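Local coordinates for protein glycerol dehydrogenase (Schizosaccharomyces pombe, PDB 1TA9) that catalyses the zinc-dependent oxidation of glycerol to dihydroxyacetone, probably with NAD(+) as the electron acceptor, and serves in the assimilation of glycerol, at residues T177-D182 against R224-G229; D269-Y274 against E296-M301; L276-S281 against E289-V294. All coordinates share one frame; numbering follows the deposited sequence.

The three contacts lie in and against a set of helices. Contacts 2 and 3 both pair helix 258-284 with helix 289-307, their centres about 9 Å apart, and contact 1 sets the loop after strand 172-176 against helix 223-245, its centre about 12 Å from each of the others. N298 of contact 2 ties into contact 1, its ND2 lying 3.2 Å from the A179 O in a probable hydrogen bond. L226 of contact 1 reaches contact 3, where its CD2 lies 3.7 Å from the A278 O. Only contact 1 holds a metal ligand, D182 on potassium; it probably lines the NAD(+) site, and its S181 side chain is about 5 Å from the zinc ion.

Contact 1: residues T177-D182 against R224-G229; sequences TTASSD and RFLISG. With K (potassium ion), chain J.
T178 lays its methyl over the F225 ring: CG2 stands 4.2 Å from the ring centroid and 21° off the normal, a CH-pi contact displaced toward the rim. The threonine torsion explains this placing, because with chi1 at 58° CG2 is anti to the carbonyl carbon, while OG1 is turned to a weak 3.4 Å hydrogen bond with the S180 OG. The S180 CB meets the same ring at its edge, near the plane.

Beyond the ring the loop lies directly on the helix backbone. The S180 CA approaches the F225 O at 3.2 Å, and the G229 CA approaches the A179 O at 3.2 Å in a C-H...O contact with an angle of 156° at the hydrogen. A CB on G229 would collide with that carbonyl, so the glycine is what permits the close approach. The A179 O also accepts a hydrogen bond from N298 of helix 289-307, and the A179 CB touches the L226 CD1 at 4.2 Å. A water donates to the S180 O, and the main partner of the S228 OG is the backbone N of G334.

Further along the loop the D182 OD2 binds potassium at 2.7 Å, in a site that D232, S235 and T236 of helix 223-245 help to complete. T177 to S180 probably line the NAD(+) site. Helix 223-245 therefore both packs against the probable cofactor loop, largely through van der Waals and C-H...O contacts, and supplies D232 to the potassium site that D182 also binds.

Contact 2: residues D269-Y274 against E296-M301; sequences DTLEKY and EANTLM
T270 and M301 meet with their side chains at about a right angle, the thioether of M301 passing the threonine hydroxyl. The methyl CE and the SD of M301 both lie 3.6 Å from the T270 OG1, and a bend in the methionine chain at chi3, -124°, brings the methyl back toward the T270 CG2. The hydroxyl has its hydrogen-bond partner one turn earlier in its own helix, the A266 O, so the methionine meets it by packing. With chi1 at -60°, the T270 OG1 is anti to the carbonyl carbon and CG2 anti to the backbone N; the methyl branch thus rests on A297, at 3.8 Å from its CB.

L271 joins the same alanine from the next position, its CD2 4.1 Å from the A297 CB. That methyl also lies 3.9 Å from the N298 OD1, the two side chains again crossing at about a right angle. Besides its bond to the loop of contact 1, the N298 ND2 makes a weak one to the L226 O. Replacing T270 with a glycine would probably leave the A297 methyl and the M301 thioether with a gap between the helices and the A266 carbonyl without its hydroxyl mate.

I258 of the second subunit packs on both T270 and M301, so this pairing also borders a subunit interface. The short axes approach to 10.0 Å with their N-to-C directions 169° apart, close to antiparallel, and helix 296-301 contains a wider pi-type turn at 297-301. The arrangement is an antiparallel helix pair in the helical part of the iron-containing alcohol dehydrogenase fold.

Contact 3: residues L276-S281 against E289-V294; sequences LSAILS and EAFENV
The short helix axes pass 7.7 Å apart at a signed crossing angle of -113°, and the backbones come closest at A278 and F291, whose CA atoms are 3.9 Å apart. A278, with only a methyl to place between the backbones, makes this nearness possible. It directs its CB into the other helix, where it meets the V294 CG2 at 3.3 Å, tighter than usual for two methyl carbons, and the F291 CA at 3.7 Å. With V294 chi1 at 176°, CG1 is anti to the backbone N and CG2 comes nearest to the alanine.

The F291 ring turns an edge to the backbone of the first helix: the A278 O lies near the ring plane, 3.8 Å from CD1. L226 of helix 223-245 and I218 and V219 of helix 215-220 also pack on this phenylalanine.

Two serines border the alanine. The S277 OG touches the A290 CB at 3.5 Å while its hydrogen bond goes to the Y274 O. S281 packs its CB on the F291 CB and sends OG back to the S277 O, a 2.8 Å bond with the donor tilted 31° from the carbonyl plane. The S281 N reaches that same oxygen from the opposite face, so two donors grip it; OG is further bonded to T288 OG1.

Y420 of the third subunit packs on S277 and A290, so the contact borders a subunit interface. Helix 258-284 and helix 289-307 form a helical hairpin, here S277, A278 and S281 against A290, F291 and V294, whose steep crossing is local to this end, where missing backbone bonds at 276-277 mark a kink in the first helix.

Contact 1: residues T177-D182 against R224-G229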
ATOM      1  N   THR B 177       1.737   4.292 -45.037  1.00 16.15           N
ATOM      2  CA  THR B 177       1.432   5.714 -45.143  1.00 16.38           C
ATOM      3  C   THR B 177       0.380   6.159 -44.126  1.00 16.58           C
ATOM      4  O   THR B 177      -0.018   7.327 -44.083  1.00 15.98           O
ATOM      5  CB  THR B 177       0.980   6.072 -46.570  1.00 16.57           C
ATOM      6  OG1 THR B 177      -0.089   5.209 -46.971  1.00 16.75           O
ATOM      7  CG2 THR B 177       2.148   5.912 -47.538  1.00 16.65           C
ATOM      8  N   THR B 178      -0.062   5.208 -43.311  1.00 16.82           N
ATOM      9  CA  THR B 178      -1.014   5.461 -42.236  1.00 17.52           C
ATOM     10  C   THR B 178      -0.634   4.447 -41.167  1.00 17.36           C
ATOM     11  O   THR B 178       0.045   3.464 -41.456  1.00 17.45           O
ATOM     12  CB  THR B 178      -2.478   5.202 -42.647  1.00 17.94           C
ATOM     13  OG1 THR B 178      -2.614   3.850 -43.094  1.00 18.95           O
ATOM     14  CG2 THR B 178      -2.906   6.158 -43.756  1.00 18.33           C
ATOM     15  N   ALA B 179      -1.053   4.684 -39.934  1.00 17.32           N
ATOM     16  CA  ALA B 179      -0.739   3.756 -38.855  1.00 17.34           C
ATOM     17  C   ALA B 179      -2.057   3.138 -38.404  1.00 17.46           C
ATOM     18  O   ALA B 179      -2.439   3.259 -37.242  1.00 17.03           O
ATOM     19  CB  ALA B 179      -0.075   4.509 -37.704  1.00 17.27           C
ATOM     20  N   SER B 180      -2.739   2.466 -39.331  1.00 17.63           N
ATOM     21  CA  SER B 180      -4.047   1.878 -39.051  1.00 18.03           C
ATOM     22  C   SER B 180      -4.123   0.393 -38.700  1.00 18.10           C
ATOM     23  O   SER B 180      -5.198  -0.105 -38.372  1.00 18.10           O
ATOM     24  CB  SER B 180      -4.989   2.161 -40.223  1.00 18.41           C
ATOM     25  OG  SER B 180      -4.476   1.616 -41.424  1.00 19.23           O
ATOM     26  N   SER B 181      -3.000  -0.312 -38.773  1.00 18.18           N
ATOM     27  CA  SER B 181      -2.959  -1.735 -38.438  1.00 18.38           C
ATOM     28  C   SER B 181      -1.503  -2.107 -38.195  1.00 18.47           C
ATOM     29  O   SER B 181      -0.604  -1.311 -38.467  1.00 18.30           O
ATOM     30  CB  SER B 181      -3.518  -2.587 -39.583  1.00 18.42           C
ATOM     31  OG  SER B 181      -2.527  -2.828 -40.573  1.00 18.72           O
ATOM     32  N   ASP B 182      -1.264  -3.310 -37.683  1.00 18.72           N
ATOM     33  CA  ASP B 182       0.104  -3.754 -37.425  1.00 19.16           C
ATOM     34  C   ASP B 182       0.575  -4.767 -38.467  1.00 19.29           C
ATOM     35  O   ASP B 182       1.444  -5.595 -38.196  1.00 19.51           O
ATOM     36  CB  ASP B 182       0.223  -4.363 -36.019  1.00 19.28           C
ATOM     37  CG  ASP B 182      -0.832  -5.421 -35.744  1.00 19.61           C
ATOM     38  OD1 ASP B 182      -1.298  -6.057 -36.710  1.00 19.22           O
ATOM     39  OD2 ASP B 182      -1.190  -5.630 -34.558  1.00 20.07           O
ATOM     40  N   ARG B 224      -8.928   9.191 -38.124  1.00 11.42           N
ATOM     41  CA  ARG B 224      -9.683   7.942 -38.045  1.00 11.32           C
ATOM     42  C   ARG B 224      -8.717   6.770 -38.289  1.00 11.38           C
ATOM     43  O   ARG B 224      -8.859   5.703 -37.696  1.00 11.15           O
ATOM     44  CB  ARG B 224     -10.808   7.915 -39.088  1.00 11.27           C
ATOM     45  CG  ARG B 224     -11.631   6.637 -39.060  1.00 11.27           C
ATOM     46  CD  ARG B 224     -12.586   6.507 -40.249  1.00 11.59           C
ATOM     47  NE  ARG B 224     -13.276   5.215 -40.221  1.00 11.72           N
ATOM     48  CZ  ARG B 224     -13.987   4.712 -41.224  1.00 11.72           C
ATOM     49  NH1 ARG B 224     -14.116   5.385 -42.362  1.00 11.74           N
ATOM     50  NH2 ARG B 224     -14.569   3.527 -41.089  1.00 11.63           N
ATOM     51  N   PHE B 225      -7.727   6.978 -39.153  1.00 11.68           N
ATOM     52  CA  PHE B 225      -6.747   5.933 -39.457  1.00 12.11           C
ATOM     53  C   PHE B 225      -5.909   5.547 -38.235  1.00 11.85           C
ATOM     54  O   PHE B 225      -5.698   4.363 -37.961  1.00 11.43           O
ATOM     55  CB  PHE B 225      -5.817   6.387 -40.586  1.00 13.39           C
ATOM     56  CG  PHE B 225      -6.454   6.358 -41.946  1.00 14.57           C
ATOM     57  CD1 PHE B 225      -6.611   5.153 -42.627  1.00 15.35           C
ATOM     58  CD2 PHE B 225      -6.913   7.529 -42.537  1.00 15.16           C
ATOM     59  CE1 PHE B 225      -7.220   5.115 -43.883  1.00 15.67           C
ATOM     60  CE2 PHE B 225      -7.526   7.504 -43.794  1.00 15.63           C
ATOM     61  CZ  PHE B 225      -7.679   6.295 -44.466  1.00 15.69           C
ATOM     62  N   LEU B 226      -5.418   6.550 -37.514  1.00 11.60           N
ATOM     63  CA  LEU B 226      -4.609   6.300 -36.322  1.00 11.36           C
ATOM     64  C   LEU B 226      -5.434   5.543 -35.290  1.00 11.05           C
ATOM     65  O   LEU B 226      -4.944   4.610 -34.653  1.00 10.98           O
ATOM     66  CB  LEU B 226      -4.122   7.620 -35.707  1.00 11.53           C
ATOM     67  CG  LEU B 226      -3.300   7.487 -34.415  1.00 11.62           C
ATOM     68  CD1 LEU B 226      -1.941   6.881 -34.742  1.00 11.95           C
ATOM     69  CD2 LEU B 226      -3.117   8.850 -33.759  1.00 11.80           C
ATOM     70  N   ILE B 227      -6.687   5.957 -35.127  1.00 10.76           N
ATOM     71  CA  ILE B 227      -7.581   5.327 -34.169  1.00 10.46           C
ATOM     72  C   ILE B 227      -7.809   3.863 -34.526  1.00 10.38           C
ATOM     73  O   ILE B 227      -7.887   3.010 -33.644  1.00 10.00           O
ATOM     74  CB  ILE B 227      -8.921   6.089 -34.094  1.00 10.55           C
ATOM     75  CG1 ILE B 227      -8.673   7.463 -33.466  1.00 10.61           C
ATOM     76  CG2 ILE B 227      -9.935   5.297 -33.273  1.00 10.49           C
ATOM     77  CD1 ILE B 227      -9.850   8.417 -33.518  1.00 11.16           C
ATOM     78  N   SER B 228      -7.908   3.571 -35.817  1.00 10.24           N
ATOM     79  CA  SER B 228      -8.091   2.194 -36.250  1.00 10.72           C
ATOM     80  C   SER B 228      -6.855   1.395 -35.826  1.00 10.52           C
ATOM     81  O   SER B 228      -6.960   0.255 -35.380  1.00 10.31           O
ATOM     82  CB  SER B 228      -8.255   2.134 -37.766  1.00 11.13           C
ATOM     83  OG  SER B 228      -8.299   0.790 -38.197  1.00 12.60           O
ATOM     84  N   GLY B 229      -5.683   2.008 -35.967  1.00 10.43           N
ATOM     85  CA  GLY B 229      -4.452   1.349 -35.574  1.00 10.38           C
ATOM     86  C   GLY B 229      -4.390   1.131 -34.072  1.00 10.47           C
ATOM     87  O   GLY B 229      -3.781   0.175 -33.603  1.00 10.83           O
TER
HETATM   88  K     K J1504      -3.153  -6.739 -33.136  1.00 17.21           K
HETATM   89  O   HOH W   1      -7.239  -0.721 -39.805  1.00 38.49           O
HETATM   90  O   HOH W   2      -3.294  -8.996 -31.894  1.00 15.02           O

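Contact 2: residues D269-Y274 against E296-M301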
ATOM      1  N   ASP B 269       1.201  -0.668 -22.505  1.00 10.03           N
ATOM      2  CA  ASP B 269       1.622   0.457 -21.675  1.00  9.98           C
ATOM      3  C   ASP B 269       1.695   1.780 -22.422  1.00  9.72           C
ATOM      4  O   ASP B 269       1.305   2.825 -21.895  1.00  9.87           O
ATOM      5  CB  ASP B 269       2.990   0.174 -21.055  1.00 10.23           C
ATOM      6  CG  ASP B 269       2.934  -0.876 -19.961  1.00 10.99           C
ATOM      7  OD1 ASP B 269       4.005  -1.194 -19.402  1.00 11.06           O
ATOM      8  OD2 ASP B 269       1.830  -1.381 -19.660  1.00 11.10           O
ATOM      9  N   THR B 270       2.213   1.740 -23.643  1.00  9.28           N
ATOM     10  CA  THR B 270       2.347   2.952 -24.450  1.00  9.04           C
ATOM     11  C   THR B 270       0.984   3.527 -24.826  1.00  9.01           C
ATOM     12  O   THR B 270       0.778   4.747 -24.794  1.00  8.77           O
ATOM     13  CB  THR B 270       3.164   2.662 -25.722  1.00  8.84           C
ATOM     14  OG1 THR B 270       4.463   2.194 -25.340  1.00  8.95           O
ATOM     15  CG2 THR B 270       3.317   3.921 -26.573  1.00  8.84           C
ATOM     16  N   LEU B 271       0.047   2.655 -25.177  1.00  8.94           N
ATOM     17  CA  LEU B 271      -1.283   3.121 -25.542  1.00  9.28           C
ATOM     18  C   LEU B 271      -1.957   3.768 -24.333  1.00  9.78           C
ATOM     19  O   LEU B 271      -2.589   4.819 -24.450  1.00  9.61           O
ATOM     20  CB  LEU B 271      -2.134   1.958 -26.046  1.00  9.05           C
ATOM     21  CG  LEU B 271      -1.678   1.299 -27.350  1.00  8.91           C
ATOM     22  CD1 LEU B 271      -2.601   0.127 -27.649  1.00  9.08           C
ATOM     23  CD2 LEU B 271      -1.709   2.317 -28.499  1.00  8.81           C
ATOM     24  N   GLU B 272      -1.823   3.137 -23.172  1.00 10.11           N
ATOM     25  CA  GLU B 272      -2.421   3.668 -21.956  1.00 11.03           C
ATOM     26  C   GLU B 272      -1.910   5.070 -21.642  1.00 10.38           C
ATOM     27  O   GLU B 272      -2.673   5.944 -21.241  1.00 10.19           O
ATOM     28  CB  GLU B 272      -2.139   2.736 -20.774  1.00 12.72           C
ATOM     29  CG  GLU B 272      -3.060   1.524 -20.731  1.00 16.46           C
ATOM     30  CD  GLU B 272      -2.803   0.622 -19.534  1.00 18.06           C
ATOM     31  OE1 GLU B 272      -2.559   1.145 -18.423  1.00 19.79           O
ATOM     32  OE2 GLU B 272      -2.862  -0.613 -19.703  1.00 19.93           O
ATOM     33  N   LYS B 273      -0.619   5.287 -21.840  1.00  9.81           N
ATOM     34  CA  LYS B 273      -0.025   6.585 -21.550  1.00  9.54           C
ATOM     35  C   LYS B 273      -0.230   7.632 -22.638  1.00  9.26           C
ATOM     36  O   LYS B 273      -0.516   8.792 -22.342  1.00  9.08           O
ATOM     37  CB  LYS B 273       1.484   6.449 -21.328  1.00  9.91           C
ATOM     38  CG  LYS B 273       1.909   5.688 -20.083  1.00 10.58           C
ATOM     39  CD  LYS B 273       3.434   5.579 -20.051  1.00 10.98           C
ATOM     40  CE  LYS B 273       3.934   4.840 -18.821  1.00 11.63           C
ATOM     41  NZ  LYS B 273       5.424   4.740 -18.844  1.00 12.36           N
ATOM     42  N   TYR B 274      -0.112   7.215 -23.894  1.00  8.86           N
ATOM     43  CA  TYR B 274      -0.169   8.159 -25.003  1.00  8.76           C
ATOM     44  C   TYR B 274      -1.253   8.084 -26.077  1.00  8.59           C
ATOM     45  O   TYR B 274      -1.286   8.939 -26.958  1.00  8.54           O
ATOM     46  CB  TYR B 274       1.194   8.134 -25.699  1.00  8.74           C
ATOM     47  CG  TYR B 274       2.352   8.374 -24.758  1.00  8.87           C
ATOM     48  CD1 TYR B 274       2.608   9.646 -24.257  1.00  9.00           C
ATOM     49  CD2 TYR B 274       3.172   7.322 -24.343  1.00  9.03           C
ATOM     50  CE1 TYR B 274       3.650   9.875 -23.364  1.00  9.06           C
ATOM     51  CE2 TYR B 274       4.224   7.539 -23.445  1.00  8.90           C
ATOM     52  CZ  TYR B 274       4.455   8.821 -22.963  1.00  9.19           C
ATOM     53  OH  TYR B 274       5.492   9.067 -22.091  1.00  8.93           O
ATOM     54  N   GLU B 296       4.824   4.105 -33.066  1.00  9.06           N
ATOM     55  CA  GLU B 296       5.681   2.955 -32.780  1.00  9.28           C
ATOM     56  C   GLU B 296       4.855   1.814 -32.178  1.00  9.38           C
ATOM     57  O   GLU B 296       5.044   0.653 -32.527  1.00  9.44           O
ATOM     58  CB  GLU B 296       6.826   3.311 -31.814  1.00  9.41           C
ATOM     59  CG  GLU B 296       7.791   2.133 -31.639  1.00  9.68           C
ATOM     60  CD  GLU B 296       8.735   2.253 -30.454  1.00 10.37           C
ATOM     61  OE1 GLU B 296       9.178   1.189 -29.966  1.00 10.86           O
ATOM     62  OE2 GLU B 296       9.049   3.381 -30.016  1.00 10.31           O
ATOM     63  N   ALA B 297       3.939   2.142 -31.273  1.00  9.58           N
ATOM     64  CA  ALA B 297       3.106   1.119 -30.645  1.00  9.87           C
ATOM     65  C   ALA B 297       2.205   0.426 -31.668  1.00  9.91           C
ATOM     66  O   ALA B 297       2.056  -0.798 -31.655  1.00  9.83           O
ATOM     67  CB  ALA B 297       2.254   1.742 -29.542  1.00  9.95           C
ATOM     68  N   ASN B 298       1.613   1.215 -32.556  1.00  9.90           N
ATOM     69  CA  ASN B 298       0.719   0.685 -33.579  1.00 10.36           C
ATOM     70  C   ASN B 298       1.429  -0.158 -34.627  1.00 10.44           C
ATOM     71  O   ASN B 298       0.835  -1.064 -35.209  1.00 10.65           O
ATOM     72  CB  ASN B 298       0.009   1.833 -34.309  1.00 10.47           C
ATOM     73  CG  ASN B 298      -1.114   2.442 -33.497  1.00 10.84           C
ATOM     74  OD1 ASN B 298      -1.297   2.121 -32.324  1.00 11.19           O
ATOM     75  ND2 ASN B 298      -1.873   3.334 -34.123  1.00 10.57           N
ATOM     76  N   THR B 299       2.694   0.152 -34.876  1.00 10.64           N
ATOM     77  CA  THR B 299       3.450  -0.541 -35.912  1.00 10.86           C
ATOM     78  C   THR B 299       4.467  -1.556 -35.410  1.00 10.86           C
ATOM     79  O   THR B 299       4.295  -2.759 -35.604  1.00 11.15           O
ATOM     80  CB  THR B 299       4.171   0.485 -36.808  1.00 10.89           C
ATOM     81  OG1 THR B 299       3.303   1.608 -37.030  1.00 11.63           O
ATOM     82  CG2 THR B 299       4.516  -0.133 -38.157  1.00 10.96           C
ATOM     83  N   LEU B 300       5.526  -1.079 -34.767  1.00 10.60           N
ATOM     84  CA  LEU B 300       6.566  -1.979 -34.270  1.00 10.79           C
ATOM     85  C   LEU B 300       6.138  -2.862 -33.102  1.00 10.96           C
ATOM     86  O   LEU B 300       6.223  -4.092 -33.182  1.00 11.17           O
ATOM     87  CB  LEU B 300       7.809  -1.180 -33.862  1.00 10.68           C
ATOM     88  CG  LEU B 300       9.002  -1.971 -33.312  1.00 10.86           C
ATOM     89  CD1 LEU B 300       9.573  -2.886 -34.390  1.00 10.85           C
ATOM     90  CD2 LEU B 300      10.064  -0.999 -32.826  1.00 10.82           C
ATOM     91  N   MET B 301       5.674  -2.247 -32.017  1.00 10.87           N
ATOM     92  CA  MET B 301       5.276  -3.015 -30.840  1.00 11.30           C
ATOM     93  C   MET B 301       4.123  -3.977 -31.104  1.00 11.42           C
ATOM     94  O   MET B 301       4.209  -5.171 -30.802  1.00 11.23           O
ATOM     95  CB  MET B 301       4.913  -2.072 -29.693  1.00 11.56           C
ATOM     96  CG  MET B 301       6.066  -1.204 -29.212  1.00 12.50           C
ATOM     97  SD  MET B 301       5.523  -0.125 -27.886  1.00 13.57           S
ATOM     98  CE  MET B 301       5.958   1.523 -28.535  1.00 12.81           C
TER

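Contact 3: residues L276-S281 against E289-V294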
ATOM      1  N   LEU B 276      -4.547   8.829 -26.236  0.50  8.49           N
ATOM      2  CA  LEU B 276      -5.359  10.034 -26.383  0.50  8.78           C
ATOM      3  C   LEU B 276      -4.551  11.265 -26.775  0.50  8.98           C
ATOM      4  O   LEU B 276      -5.035  12.106 -27.530  0.50  8.95           O
ATOM      5  CB  LEU B 276      -6.149  10.324 -25.103  0.50  8.79           C
ATOM      6  CG  LEU B 276      -6.978  11.617 -25.121  0.50  8.80           C
ATOM      7  CD1 LEU B 276      -7.816  11.701 -26.400  0.50  8.87           C
ATOM      8  CD2 LEU B 276      -7.869  11.667 -23.890  0.50  8.77           C
ATOM      9  N   SER B 277      -3.326  11.381 -26.273  1.00  9.15           N
ATOM     10  CA  SER B 277      -2.510  12.540 -26.625  1.00  9.46           C
ATOM     11  C   SER B 277      -2.070  12.434 -28.092  1.00  9.47           C
ATOM     12  O   SER B 277      -1.931  13.443 -28.776  1.00  9.32           O
ATOM     13  CB  SER B 277      -1.300  12.691 -25.679  1.00  9.79           C
ATOM     14  OG  SER B 277      -0.648  11.463 -25.419  1.00 11.09           O
ATOM     15  N   ALA B 278      -1.877  11.212 -28.581  1.00  9.42           N
ATOM     16  CA  ALA B 278      -1.499  11.005 -29.983  1.00  9.38           C
ATOM     17  C   ALA B 278      -2.704  11.363 -30.856  1.00  9.37           C
ATOM     18  O   ALA B 278      -2.566  11.973 -31.917  1.00  9.22           O
ATOM     19  CB  ALA B 278      -1.110   9.551 -30.218  1.00  9.59           C
ATOM     20  N   ILE B 279      -3.888  10.958 -30.410  1.00  9.12           N
ATOM     21  CA  ILE B 279      -5.112  11.265 -31.143  1.00  9.25           C
ATOM     22  C   ILE B 279      -5.294  12.782 -31.257  1.00  9.35           C
ATOM     23  O   ILE B 279      -5.547  13.310 -32.345  1.00  9.20           O
ATOM     24  CB  ILE B 279      -6.347  10.645 -30.445  1.00  8.92           C
ATOM     25  CG1 ILE B 279      -6.323   9.123 -30.613  1.00  9.08           C
ATOM     26  CG2 ILE B 279      -7.624  11.235 -31.027  1.00  9.27           C
ATOM     27  CD1 ILE B 279      -7.441   8.393 -29.867  1.00  9.12           C
ATOM     28  N   LEU B 280      -5.177  13.483 -30.133  1.00  9.48           N
ATOM     29  CA  LEU B 280      -5.314  14.937 -30.144  1.00 10.01           C
ATOM     30  C   LEU B 280      -4.236  15.552 -31.041  1.00 10.13           C
ATOM     31  O   LEU B 280      -4.511  16.466 -31.821  1.00 10.00           O
ATOM     32  CB  LEU B 280      -5.204  15.493 -28.716  1.00 10.31           C
ATOM     33  CG  LEU B 280      -6.375  15.122 -27.796  1.00 10.44           C
ATOM     34  CD1 LEU B 280      -6.034  15.434 -26.350  1.00 10.46           C
ATOM     35  CD2 LEU B 280      -7.620  15.890 -28.226  1.00 10.72           C
ATOM     36  N   SER B 281      -3.012  15.040 -30.939  1.00 10.08           N
ATOM     37  CA  SER B 281      -1.905  15.535 -31.753  1.00 10.14           C
ATOM     38  C   SER B 281      -2.195  15.373 -33.250  1.00 10.57           C
ATOM     39  O   SER B 281      -2.056  16.324 -34.026  1.00 10.56           O
ATOM     40  CB  SER B 281      -0.607  14.793 -31.395  1.00 10.14           C
ATOM     41  OG  SER B 281      -0.161  15.139 -30.091  1.00  9.56           O
ATOM     42  N   GLU B 289       6.073  13.895 -29.588  1.00 11.55           N
ATOM     43  CA  GLU B 289       6.723  12.629 -29.268  1.00 11.57           C
ATOM     44  C   GLU B 289       5.632  11.631 -28.873  1.00 11.10           C
ATOM     45  O   GLU B 289       5.737  10.435 -29.146  1.00 10.93           O
ATOM     46  CB  GLU B 289       7.737  12.800 -28.128  1.00 12.11           C
ATOM     47  CG  GLU B 289       8.558  11.535 -27.848  1.00 12.92           C
ATOM     48  CD  GLU B 289       9.722  11.771 -26.897  1.00 13.50           C
ATOM     49  OE1 GLU B 289      10.383  10.782 -26.508  1.00 13.93           O
ATOM     50  OE2 GLU B 289       9.983  12.940 -26.543  1.00 13.65           O
ATOM     51  N   ALA B 290       4.572  12.133 -28.250  1.00 10.59           N
ATOM     52  CA  ALA B 290       3.461  11.280 -27.843  1.00 10.40           C
ATOM     53  C   ALA B 290       2.871  10.606 -29.084  1.00 10.27           C
ATOM     54  O   ALA B 290       2.600   9.401 -29.082  1.00  9.98           O
ATOM     55  CB  ALA B 290       2.394  12.112 -27.130  1.00 10.20           C
ATOM     56  N   PHE B 291       2.675  11.389 -30.141  1.00 10.19           N
ATOM     57  CA  PHE B 291       2.143  10.872 -31.401  1.00 10.40           C
ATOM     58  C   PHE B 291       3.115   9.828 -31.944  1.00 10.57           C
ATOM     59  O   PHE B 291       2.715   8.733 -32.342  1.00 10.35           O
ATOM     60  CB  PHE B 291       1.993  12.007 -32.426  1.00 10.73           C
ATOM     61  CG  PHE B 291       1.658  11.531 -33.823  1.00 11.15           C
ATOM     62  CD1 PHE B 291       0.385  11.060 -34.128  1.00 11.31           C
ATOM     63  CD2 PHE B 291       2.620  11.558 -34.830  1.00 11.19           C
ATOM     64  CE1 PHE B 291       0.069  10.622 -35.417  1.00 11.31           C
ATOM     65  CE2 PHE B 291       2.318  11.123 -36.122  1.00 11.34           C
ATOM     66  CZ  PHE B 291       1.038  10.653 -36.415  1.00 11.70           C
ATOM     67  N   GLU B 292       4.399  10.171 -31.965  1.00 10.67           N
ATOM     68  CA  GLU B 292       5.412   9.243 -32.459  1.00 10.98           C
ATOM     69  C   GLU B 292       5.428   7.950 -31.639  1.00 10.48           C
ATOM     70  O   GLU B 292       5.684   6.871 -32.178  1.00 10.47           O
ATOM     71  CB  GLU B 292       6.799   9.899 -32.418  1.00 12.29           C
ATOM     72  CG  GLU B 292       6.937  11.127 -33.316  1.00 14.31           C
ATOM     73  CD  GLU B 292       7.716  10.851 -34.595  1.00 15.55           C
ATOM     74  OE1 GLU B 292       7.782  11.753 -35.456  1.00 16.26           O
ATOM     75  OE2 GLU B 292       8.272   9.740 -34.742  1.00 16.75           O
ATOM     76  N   ASN B 293       5.164   8.051 -30.338  1.00  9.89           N
ATOM     77  CA  ASN B 293       5.158   6.862 -29.490  1.00  9.49           C
ATOM     78  C   ASN B 293       4.070   5.887 -29.919  1.00  9.25           C
ATOM     79  O   ASN B 293       4.281   4.669 -29.955  1.00  8.58           O
ATOM     80  CB  ASN B 293       4.927   7.229 -28.021  1.00  9.34           C
ATOM     81  CG  ASN B 293       6.105   7.947 -27.404  1.00  9.23           C
ATOM     82  OD1 ASN B 293       7.236   7.857 -27.892  1.00  9.23           O
ATOM     83  ND2 ASN B 293       5.852   8.652 -26.306  1.00  9.19           N
ATOM     84  N   VAL B 294       2.901   6.428 -30.241  1.00  9.02           N
ATOM     85  CA  VAL B 294       1.781   5.596 -30.656  1.00  9.20           C
ATOM     86  C   VAL B 294       2.002   5.035 -32.057  1.00  9.12           C
ATOM     87  O   VAL B 294       1.529   3.942 -32.375  1.00  9.50           O
ATOM     88  CB  VAL B 294       0.455   6.385 -30.571  1.00  8.96           C
ATOM     89  CG1 VAL B 294      -0.702   5.544 -31.102  1.00  8.93           C
ATOM     90  CG2 VAL B 294       0.197   6.764 -29.115  1.00  9.11           C
TER